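Chloramphenicol acetyltransferase (Bacteroides thetaiotaomicron, PDB 2I9D) probably transfers an acetyl group from acetyl-CoA to a hydroxyl of chloramphenicol. Local coordinates at residues A[11-16]-A[70-75]; A[133-138]-A[170-175]; A[102-107]-A[141-146]. All coordinates share one frame; numbering follows the deposited sequence.

Interaction 1. Residues A[11-16]-A[70-75]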
loop_
_atom_site.group_PDB
_atom_site.type_symbol
_atom_site.label_atom_id
_atom_site.label_comp_id
_atom_site.label_asym_id
_atom_site.label_seq_id
_atom_site.Cartn_x
_atom_site.Cartn_y
_atom_site.Cartn_z
ATOM N N GLU A 11 -23.281 -21.485 -8.970
ATOM C CA GLU A 11 -23.039 -22.929 -8.856
ATOM C C GLU A 11 -22.077 -23.422 -9.921
ATOM O O GLU A 11 -21.149 -24.163 -9.630
ATOM C CB GLU A 11 -24.344 -23.721 -8.887
ATOM C CG GLU A 11 -24.461 -24.669 -7.691
ATOM C CD GLU A 11 -24.207 -23.954 -6.358
ATOM O OE1 GLU A 11 -23.311 -24.412 -5.602
ATOM O OE2 GLU A 11 -24.887 -22.930 -6.080
ATOM N N ASN A 12 -22.298 -22.989 -11.153
ATOM C CA ASN A 12 -21.259 -23.024 -12.168
ATOM C C ASN A 12 -20.288 -21.863 -11.853
ATOM O O ASN A 12 -20.138 -21.523 -10.673
ATOM C CB ASN A 12 -21.921 -23.017 -13.536
ATOM C CG ASN A 12 -22.925 -24.181 -13.679
ATOM O OD1 ASN A 12 -22.574 -25.347 -13.484
ATOM N ND2 ASN A 12 -24.178 -23.858 -13.962
ATOM N N TRP A 13 -19.615 -21.241 -12.812
ATOM C CA TRP A 13 -18.589 -20.212 -12.434
ATOM C C TRP A 13 -17.386 -20.818 -11.707
ATOM O O TRP A 13 -17.485 -21.333 -10.585
ATOM C CB TRP A 13 -19.161 -19.026 -11.612
ATOM C CG TRP A 13 -18.191 -17.812 -11.477
ATOM C CD1 TRP A 13 -17.330 -17.340 -12.436
ATOM C CD2 TRP A 13 -18.032 -16.934 -10.341
ATOM N NE1 TRP A 13 -16.642 -16.252 -11.965
ATOM C CE2 TRP A 13 -17.048 -15.977 -10.686
ATOM C CE3 TRP A 13 -18.612 -16.872 -9.065
ATOM C CZ2 TRP A 13 -16.635 -14.959 -9.802
ATOM C CZ3 TRP A 13 -18.202 -15.857 -8.186
ATOM C CH2 TRP A 13 -17.221 -14.915 -8.564
ATOM N N GLU A 14 -16.241 -20.724 -12.375
ATOM C CA GLU A 14 -14.990 -21.310 -11.894
ATOM C C GLU A 14 -14.496 -20.734 -10.557
ATOM O O GLU A 14 -13.750 -21.403 -9.832
ATOM C CB GLU A 14 -13.904 -21.214 -12.980
ATOM C CG GLU A 14 -13.785 -19.857 -13.702
ATOM C CD GLU A 14 -12.719 -19.875 -14.806
ATOM O OE1 GLU A 14 -12.191 -20.970 -15.123
ATOM O OE2 GLU A 14 -12.408 -18.804 -15.371
ATOM N N ARG A 15 -14.939 -19.517 -10.217
ATOM C CA ARG A 15 -14.492 -18.849 -8.981
ATOM C C ARG A 15 -15.478 -18.904 -7.829
ATOM O O ARG A 15 -15.298 -18.203 -6.836
ATOM C CB ARG A 15 -14.084 -17.397 -9.237
ATOM C CG ARG A 15 -12.854 -17.219 -10.100
ATOM C CD ARG A 15 -12.440 -15.738 -10.125
ATOM N NE ARG A 15 -11.918 -15.282 -8.835
ATOM C CZ ARG A 15 -10.666 -15.491 -8.416
ATOM N NH1 ARG A 15 -9.815 -16.176 -9.186
ATOM N NH2 ARG A 15 -10.261 -15.039 -7.222
ATOM N N LYS A 16 -16.508 -19.733 -7.959
ATOM C CA LYS A 16 -17.416 -20.049 -6.853
ATOM C C LYS A 16 -16.685 -20.125 -5.507
ATOM O O LYS A 16 -16.999 -19.392 -4.567
ATOM C CB LYS A 16 -18.134 -21.384 -7.115
ATOM C CG LYS A 16 -18.995 -21.852 -5.936
ATOM C CD LYS A 16 -19.378 -23.325 -6.019
ATOM C CE LYS A 16 -20.390 -23.658 -4.923
ATOM N NZ LYS A 16 -20.335 -25.096 -4.527
ATOM N N PHE A 70 -11.875 -8.582 -14.442
ATOM C CA PHE A 70 -11.929 -7.172 -14.049
ATOM C C PHE A 70 -13.287 -6.523 -14.336
ATOM O O PHE A 70 -13.469 -5.336 -14.106
ATOM C CB PHE A 70 -10.764 -6.390 -14.709
ATOM C CG PHE A 70 -9.400 -6.741 -14.130
ATOM C CD1 PHE A 70 -8.814 -5.930 -13.152
ATOM C CD2 PHE A 70 -8.726 -7.901 -14.543
ATOM C CE1 PHE A 70 -7.573 -6.256 -12.592
ATOM C CE2 PHE A 70 -7.488 -8.248 -13.997
ATOM C CZ PHE A 70 -6.904 -7.425 -13.014
ATOM N N ARG A 71 -14.235 -7.318 -14.832
ATOM C CA ARG A 71 -15.578 -6.857 -15.175
ATOM C C ARG A 71 -16.615 -7.355 -14.177
ATOM O O ARG A 71 -17.799 -7.019 -14.297
ATOM C CB ARG A 71 -15.937 -7.312 -16.597
ATOM C CG ARG A 71 -15.196 -6.502 -17.696
ATOM C CD ARG A 71 -15.906 -6.549 -19.046
ATOM N NE ARG A 71 -15.233 -7.474 -19.939
ATOM C CZ ARG A 71 -15.629 -8.713 -20.192
ATOM N NH1 ARG A 71 -16.736 -9.189 -19.656
ATOM N NH2 ARG A 71 -14.906 -9.472 -20.994
ATOM N N TYR A 72 -16.169 -8.184 -13.225
ATOM C CA TYR A 72 -17.034 -8.755 -12.208
ATOM C C TYR A 72 -17.255 -7.743 -11.098
ATOM O O TYR A 72 -16.289 -7.091 -10.649
ATOM C CB TYR A 72 -16.412 -10.022 -11.613
ATOM C CG TYR A 72 -16.561 -11.250 -12.495
ATOM C CD1 TYR A 72 -17.436 -12.278 -12.151
ATOM C CD2 TYR A 72 -15.825 -11.365 -13.699
ATOM C CE1 TYR A 72 -17.566 -13.392 -12.975
ATOM C CE2 TYR A 72 -15.957 -12.460 -14.523
ATOM C CZ TYR A 72 -16.827 -13.475 -14.163
ATOM O OH TYR A 72 -16.934 -14.575 -14.993
ATOM N N ARG A 73 -18.518 -7.624 -10.667
ATOM C CA ARG A 73 -18.938 -6.708 -9.616
ATOM C C ARG A 73 -19.939 -7.367 -8.667
ATOM O O ARG A 73 -20.603 -8.353 -9.023
ATOM C CB ARG A 73 -19.569 -5.439 -10.212
ATOM C CG ARG A 73 -18.695 -4.679 -11.180
ATOM C CD ARG A 73 -17.549 -3.884 -10.490
ATOM N NE ARG A 73 -16.731 -3.175 -11.485
ATOM C CZ ARG A 73 -15.677 -3.684 -12.135
ATOM N NH1 ARG A 73 -15.259 -4.918 -11.910
ATOM N NH2 ARG A 73 -15.005 -2.942 -12.995
ATOM N N ILE A 74 -20.008 -6.857 -7.444
ATOM C CA ILE A 74 -21.074 -7.214 -6.537
ATOM C C ILE A 74 -22.062 -6.075 -6.737
ATOM O O ILE A 74 -21.765 -4.916 -6.373
ATOM C CB ILE A 74 -20.623 -7.276 -5.053
ATOM C CG1 ILE A 74 -19.486 -8.296 -4.847
ATOM C CG2 ILE A 74 -21.836 -7.570 -4.139
ATOM C CD1 ILE A 74 -19.051 -8.508 -3.379
ATOM N N ASP A 75 -23.207 -6.381 -7.349
ATOM C CA ASP A 75 -24.227 -5.363 -7.633
ATOM C C ASP A 75 -24.923 -4.835 -6.359
ATOM O O ASP A 75 -24.757 -5.413 -5.283
ATOM C CB ASP A 75 -25.225 -5.891 -8.666
ATOM C CG ASP A 75 -25.058 -5.239 -10.046
ATOM O OD1 ASP A 75 -24.148 -4.376 -10.252
ATOM O OD2 ASP A 75 -25.872 -5.594 -10.946
#

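Interaction 2. Residues A[133-138]-A[170-175]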
loop_
_atom_site.group_PDB
_atom_site.type_symbol
_atom_site.label_atom_id
_atom_site.label_comp_id
_atom_site.label_asym_id
_atom_site.label_seq_id
_atom_site.Cartn_x
_atom_site.Cartn_y
_atom_site.Cartn_z
ATOM N N ALA A 133 -20.108 14.137 -7.338
ATOM C CA ALA A 133 -21.405 13.993 -8.001
ATOM C C ALA A 133 -21.423 12.792 -8.939
ATOM O O ALA A 133 -22.334 11.985 -8.859
ATOM C CB ALA A 133 -21.797 15.291 -8.748
ATOM N N ALA A 134 -20.414 12.660 -9.807
ATOM C CA ALA A 134 -20.372 11.555 -10.786
ATOM C C ALA A 134 -20.377 10.174 -10.139
ATOM O O ALA A 134 -21.072 9.257 -10.594
ATOM C CB ALA A 134 -19.158 11.697 -11.716
ATOM N N GLU A 135 -19.620 10.017 -9.062
ATOM C CA GLU A 135 -19.643 8.740 -8.339
ATOM C C GLU A 135 -20.992 8.479 -7.654
ATOM O O GLU A 135 -21.466 7.348 -7.635
ATOM C CB GLU A 135 -18.505 8.664 -7.304
ATOM C CG GLU A 135 -17.100 8.764 -7.905
ATOM C CD GLU A 135 -16.054 8.115 -7.015
ATOM O OE1 GLU A 135 -16.183 6.888 -6.739
ATOM O OE2 GLU A 135 -15.113 8.830 -6.590
ATOM N N ASN A 136 -21.595 9.508 -7.062
ATOM C CA ASN A 136 -22.839 9.278 -6.341
ATOM C C ASN A 136 -24.007 9.027 -7.293
ATOM O O ASN A 136 -24.953 8.312 -6.965
ATOM C CB ASN A 136 -23.120 10.377 -5.300
ATOM C CG ASN A 136 -22.299 10.191 -4.014
ATOM O OD1 ASN A 136 -21.559 9.222 -3.873
ATOM N ND2 ASN A 136 -22.424 11.112 -3.092
ATOM N N GLU A 137 -23.887 9.579 -8.497
ATOM C CA GLU A 137 -24.797 9.305 -9.590
ATOM C C GLU A 137 -24.734 7.838 -10.027
ATOM O O GLU A 137 -25.771 7.190 -10.156
ATOM C CB GLU A 137 -24.514 10.243 -10.757
ATOM C CG GLU A 137 -25.405 9.956 -11.953
ATOM C CD GLU A 137 -25.240 10.979 -13.036
ATOM O OE1 GLU A 137 -24.257 10.890 -13.802
ATOM O OE2 GLU A 137 -26.104 11.879 -13.131
ATOM N N GLU A 138 -23.531 7.298 -10.214
ATOM C CA GLU A 138 -23.397 5.895 -10.598
ATOM C C GLU A 138 -23.900 4.946 -9.507
ATOM O O GLU A 138 -24.545 3.936 -9.808
ATOM C CB GLU A 138 -21.956 5.559 -11.020
ATOM C CG GLU A 138 -21.415 6.503 -12.067
ATOM C CD GLU A 138 -22.195 6.455 -13.396
ATOM O OE1 GLU A 138 -23.101 5.608 -13.532
ATOM O OE2 GLU A 138 -21.890 7.259 -14.307
ATOM N N ASN A 170 -15.275 -2.012 -1.992
ATOM C CA ASN A 170 -15.730 -0.930 -2.875
ATOM C C ASN A 170 -16.632 -1.436 -3.993
ATOM O O ASN A 170 -16.493 -2.577 -4.424
ATOM C CB ASN A 170 -14.529 -0.207 -3.491
ATOM C CG ASN A 170 -13.619 0.388 -2.450
ATOM O OD1 ASN A 170 -14.079 0.847 -1.426
ATOM N ND2 ASN A 170 -12.324 0.407 -2.721
ATOM N N ASN A 171 -17.520 -0.573 -4.491
ATOM C CA ASN A 171 -18.400 -0.936 -5.621
ATOM C C ASN A 171 -17.649 -1.308 -6.902
ATOM O O ASN A 171 -18.093 -2.193 -7.636
ATOM C CB ASN A 171 -19.418 0.169 -5.897
ATOM C CG ASN A 171 -20.303 0.427 -4.711
ATOM O OD1 ASN A 171 -20.708 -0.507 -4.020
ATOM N ND2 ASN A 171 -20.579 1.701 -4.434
ATOM N N TYR A 172 -16.516 -0.650 -7.155
ATOM C CA TYR A 172 -15.655 -0.946 -8.317
ATOM C C TYR A 172 -14.151 -0.733 -8.006
ATOM O O TYR A 172 -13.802 -0.151 -6.989
ATOM C CB TYR A 172 -16.087 -0.143 -9.557
ATOM C CG TYR A 172 -16.554 1.245 -9.220
ATOM C CD1 TYR A 172 -15.634 2.298 -9.034
ATOM C CD2 TYR A 172 -17.910 1.511 -9.043
ATOM C CE1 TYR A 172 -16.062 3.574 -8.703
ATOM C CE2 TYR A 172 -18.351 2.785 -8.702
ATOM C CZ TYR A 172 -17.432 3.815 -8.540
ATOM O OH TYR A 172 -17.889 5.076 -8.189
ATOM N N PRO A 173 -13.263 -1.276 -8.853
ATOM C CA PRO A 173 -11.799 -1.033 -8.768
ATOM C C PRO A 173 -11.416 0.440 -8.785
ATOM O O PRO A 173 -11.951 1.220 -9.558
ATOM C CB PRO A 173 -11.243 -1.762 -9.998
ATOM C CG PRO A 173 -12.234 -2.862 -10.238
ATOM C CD PRO A 173 -13.589 -2.249 -9.908
ATOM N N LEU A 174 -10.484 0.781 -7.899
ATOM C CA LEU A 174 -9.941 2.107 -7.726
ATOM C C LEU A 174 -8.443 2.050 -8.091
ATOM O O LEU A 174 -7.725 1.169 -7.644
ATOM C CB LEU A 174 -10.124 2.547 -6.254
ATOM C CG LEU A 174 -11.544 2.841 -5.721
ATOM C CD1 LEU A 174 -11.536 3.445 -4.305
ATOM C CD2 LEU A 174 -12.304 3.773 -6.716
ATOM N N LEU A 175 -7.996 2.984 -8.926
ATOM C CA LEU A 175 -6.620 2.995 -9.427
ATOM C C LEU A 175 -6.018 4.378 -9.249
ATOM O O LEU A 175 -6.745 5.377 -9.119
ATOM C CB LEU A 175 -6.523 2.599 -10.916
ATOM C CG LEU A 175 -6.863 1.157 -11.314
ATOM C CD1 LEU A 175 -8.353 1.000 -11.705
ATOM C CD2 LEU A 175 -5.964 0.705 -12.437
#

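Interaction 3. Residues A[102-107]-A[141-146]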
loop_
_atom_site.group_PDB
_atom_site.type_symbol
_atom_site.label_atom_id
_atom_site.label_comp_id
_atom_site.label_asym_id
_atom_site.label_seq_id
_atom_site.Cartn_x
_atom_site.Cartn_y
_atom_site.Cartn_z
ATOM N N THR A 102 -14.941 14.880 -10.829
ATOM C CA THR A 102 -14.996 13.523 -11.365
ATOM C C THR A 102 -16.012 13.407 -12.497
ATOM O O THR A 102 -17.149 13.887 -12.382
ATOM C CB THR A 102 -15.333 12.498 -10.271
ATOM O OG1 THR A 102 -14.407 12.637 -9.197
ATOM C CG2 THR A 102 -15.303 11.059 -10.795
ATOM N N THR A 103 -15.603 12.742 -13.575
ATOM C CA THR A 103 -16.482 12.535 -14.726
ATOM C C THR A 103 -16.258 11.196 -15.431
ATOM O O THR A 103 -15.244 10.527 -15.210
ATOM C CB THR A 103 -16.413 13.747 -15.710
ATOM O OG1 THR A 103 -17.589 13.760 -16.538
ATOM C CG2 THR A 103 -15.133 13.719 -16.552
ATOM N N ARG A 104 -17.225 10.820 -16.267
ATOM C CA ARG A 104 -17.259 9.510 -16.938
ATOM C C ARG A 104 -16.734 9.559 -18.387
ATOM O O ARG A 104 -17.076 10.468 -19.141
ATOM C CB ARG A 104 -18.678 8.946 -16.920
ATOM C CG ARG A 104 -18.803 7.499 -17.435
ATOM C CD ARG A 104 -20.233 6.929 -17.192
ATOM N NE ARG A 104 -20.383 5.616 -17.812
ATOM C CZ ARG A 104 -21.130 4.615 -17.334
ATOM N NH1 ARG A 104 -21.817 4.739 -16.200
ATOM N NH2 ARG A 104 -21.168 3.464 -17.986
ATOM N N PHE A 105 -15.916 8.571 -18.755
ATOM C CA PHE A 105 -15.394 8.429 -20.111
ATOM C C PHE A 105 -15.819 7.062 -20.637
ATOM O O PHE A 105 -15.508 6.039 -20.023
ATOM C CB PHE A 105 -13.848 8.554 -20.161
ATOM C CG PHE A 105 -13.330 9.855 -19.625
ATOM C CD1 PHE A 105 -13.102 10.940 -20.484
ATOM C CD2 PHE A 105 -13.095 10.015 -18.246
ATOM C CE1 PHE A 105 -12.632 12.172 -19.990
ATOM C CE2 PHE A 105 -12.637 11.238 -17.743
ATOM C CZ PHE A 105 -12.390 12.313 -18.610
ATOM N N PRO A 106 -16.560 7.036 -21.758
ATOM C CA PRO A 106 -16.958 5.725 -22.305
ATOM C C PRO A 106 -15.784 5.008 -22.957
ATOM O O PRO A 106 -14.942 5.642 -23.598
ATOM C CB PRO A 106 -18.028 6.085 -23.358
ATOM C CG PRO A 106 -17.636 7.497 -23.819
ATOM C CD PRO A 106 -17.096 8.168 -22.540
ATOM N N TYR A 107 -15.722 3.699 -22.780
ATOM C CA TYR A 107 -14.773 2.905 -23.539
ATOM C C TYR A 107 -15.142 2.775 -25.048
ATOM O O TYR A 107 -16.297 2.546 -25.410
ATOM C CB TYR A 107 -14.608 1.530 -22.897
ATOM C CG TYR A 107 -13.638 0.627 -23.619
ATOM C CD1 TYR A 107 -12.283 0.966 -23.749
ATOM C CD2 TYR A 107 -14.071 -0.577 -24.161
ATOM C CE1 TYR A 107 -11.406 0.131 -24.400
ATOM C CE2 TYR A 107 -13.195 -1.424 -24.812
ATOM C CZ TYR A 107 -11.879 -1.068 -24.937
ATOM O OH TYR A 107 -11.034 -1.929 -25.603
ATOM N N ASP A 141 -27.646 5.163 -9.590
ATOM C CA ASP A 141 -28.042 4.356 -10.740
ATOM C C ASP A 141 -27.864 2.848 -10.597
ATOM O O ASP A 141 -28.395 2.083 -11.408
ATOM C CB ASP A 141 -27.145 4.734 -11.881
ATOM C CG ASP A 141 -27.872 5.306 -13.007
ATOM O OD1 ASP A 141 -27.873 4.609 -14.062
ATOM O OD2 ASP A 141 -28.407 6.440 -12.849
ATOM N N GLY A 142 -27.053 2.417 -9.634
ATOM C CA GLY A 142 -26.651 1.012 -9.552
ATOM C C GLY A 142 -25.750 0.583 -10.698
ATOM O O GLY A 142 -25.734 -0.578 -11.041
ATOM N N ASP A 143 -25.014 1.510 -11.314
ATOM C CA ASP A 143 -24.096 1.135 -12.391
ATOM C C ASP A 143 -22.683 1.013 -11.820
ATOM O O ASP A 143 -22.014 2.026 -11.552
ATOM C CB ASP A 143 -24.154 2.122 -13.560
ATOM C CG ASP A 143 -23.341 1.663 -14.782
ATOM O OD1 ASP A 143 -22.754 0.570 -14.785
ATOM O OD2 ASP A 143 -23.255 2.424 -15.759
ATOM N N TYR A 144 -22.244 -0.236 -11.611
ATOM C CA TYR A 144 -20.890 -0.496 -11.108
ATOM C C TYR A 144 -19.957 -0.961 -12.242
ATOM O O TYR A 144 -18.827 -1.387 -11.994
ATOM C CB TYR A 144 -20.897 -1.507 -9.957
ATOM C CG TYR A 144 -21.682 -1.100 -8.732
ATOM C CD1 TYR A 144 -22.095 0.221 -8.536
ATOM C CD2 TYR A 144 -21.967 -2.036 -7.733
ATOM C CE1 TYR A 144 -22.807 0.598 -7.405
ATOM C CE2 TYR A 144 -22.683 -1.664 -6.595
ATOM C CZ TYR A 144 -23.113 -0.345 -6.458
ATOM O OH TYR A 144 -23.811 0.021 -5.335
ATOM N N GLY A 145 -20.438 -0.866 -13.477
ATOM C CA GLY A 145 -19.647 -1.302 -14.633
ATOM C C GLY A 145 -18.658 -0.233 -15.023
ATOM O O GLY A 145 -18.705 0.333 -16.143
ATOM N N LEU A 146 -17.767 0.045 -14.081
ATOM C CA LEU A 146 -16.815 1.153 -14.166
ATOM C C LEU A 146 -15.520 0.810 -13.428
ATOM O O LEU A 146 -15.510 -0.045 -12.567
ATOM C CB LEU A 146 -17.406 2.404 -13.487
ATOM C CG LEU A 146 -18.662 3.030 -14.087
ATOM C CD1 LEU A 146 -19.431 3.645 -12.951
ATOM C CD2 LEU A 146 -18.296 4.056 -15.165
HETATM O O HOH W 1 -21.302 0.823 -17.132
#

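Interaction 1. Residues A[11-16]-A[70-75]
Tyr-72, whose ring meets Trp-13, has its backbone O held by Arg-73 NH1 in a 2.7 Å hydrogen bond. The same guanidinium reaches back to Phe-70 O end-on with NH1 and NH2. These bonds hold the chain around Tyr-72 in a compact bend. The contact itself is between two rings. Trp-13 NE1 lies 3.2 Å from Tyr-72 CE1, and Trp-13 CE2 lies 3.5 Å from the same carbon. The ring planes are only 11° apart, but the rings are slid past one another. The indole five-membered ring and the phenol ring have centroids 5.0 Å apart and barely overlap. Trp-13 CG is anti to the backbone N (chi1 -167°), which carries the indole out toward the tyrosine. On the other side of the indole plane sits Arg-15 CB, 3.5 Å above it and toward the rim. Trp-13 opens a type I turn whose Lys-16 N bonds back to Trp-13 O. The contact lies at the surface. It joins the loop between strand 5-7 and helix 16-22 to strand 72-74, an outer strand of a small three-stranded antiparallel sheet. Tyr-72 also packs on Leu-82 of the neighbouring strand 80-83.

Interaction 2. Residues A[133-138]-A[170-175]
Glu-135 and Tyr-172 meet through a single hydrogen bond, from the tyrosine OH to Glu-135 OE1 at 2.9 Å. The acceptor uses its anti lone pair, the one turned away from the second carboxylate oxygen. OE1 comes in at the edge of the phenol ring, near the ring plane. The carboxylate itself is turned 47° against that ring. The hydroxyl also rests against the stem of the glutamate, with Tyr-172 OH 3.7 Å from Glu-135 CB and 3.8 Å from Glu-135 CG. Tyr-172 CG stands between the backbone N and the carbonyl carbon (chi1 37°), and this sends the ring from the loop toward the helix. This is the tight part of the contact, and both residues are buried. Glu-135 packs on Leu-148 of strand 146-151 and on Phe-21 of the second subunit, while Tyr-172 packs on Arg-73. With an alanine here instead of Glu-135, the buried tyrosine hydroxyl is likely to lose its acceptor, and a gap would probably open beside Leu-148. The rest of the contact is looser. The side chain of Leu-174 comes no nearer to the helix segment than 5.0 Å. Glu-138 starts toward the loop, but its end leads away. Farther round the helix, Asn-136 and Glu-137 are exposed. Asn-136 nevertheless packs on Phe-21 of the second subunit. The bond thus ties helix 133-141 to the loop that leads into strand 174-183. That helix lies against the large mixed sheet, where strands 174-183 and 146-151 run parallel. Such helix-on-sheet layering is part of the alpha/beta fold of the chloramphenicol acetyltransferase family, and the three chains here agree with its trimeric form.

Interaction 3. Residues A[102-107]-A[141-146]
The Arg-104 guanidinium has Leu-146 CD2 over the centre of one face, 3.5 Å above the plane, and Asp-143 at its edge. This links outer strand 100-105 of the large mixed sheet to an Asx turn that follows the Schellman motif ending helix 133-141 at Gly-142. Arg-104 NH1 donates to Asp-143 OD2 at 2.8 Å in a nearly straight bond (163°). NH2 adds a weak bond to the same oxygen. The acceptor lies in the guanidinium plane, but the donor stands above the carboxylate plane, and the two planes are 45° apart. With CG anti to the backbone N (chi1 -173°) and the chain extended to NE, the guanidinium reaches Asp-143. The strongest polar partner of Arg-104 is Asp-87 on strand 87-93, bridged to NH2; Glu-138 bridges to NH1. These three carboxylates would probably keep Arg-104 charged, though their mutual repulsion may raise the pKa of one. Asp-143 divides its work: OD2 serves the arginine, while OD1 takes the N-H of Gly-145 at 3.0 Å and shapes the turn. A water accepts from Arg-104 NH2 at 2.8 Å and lies equally close to Asp-143 OD1 and Gly-145 O.

How the interactions relate
Arg-73 of interaction 1 connects all three contacts. Its NE lies 2.8 Å from Tyr-144 O and its NH2 3.0 Å from Leu-146 O, both in the 141-146 segment of interaction 3. Its CZ packs 3.4 Å from Pro-173 CD of interaction 2. Interactions 2 and 3 are close neighbours, their centres about 7 Å apart, and their segments alternate along the chain. Glu-138 on helix 133-141 reaches both segments of interaction 3: its OE1 forms a 3.1 Å salt bridge with Arg-104 NH1, and its O a probable 2.9 Å hydrogen bond with Asp-143 N. Interaction 1 is nearest to the predicted proton acceptor His-197; the side chains of Trp-13 and His-197 are about 11 Å apart. Interactions 2 and 3 lie away from that site.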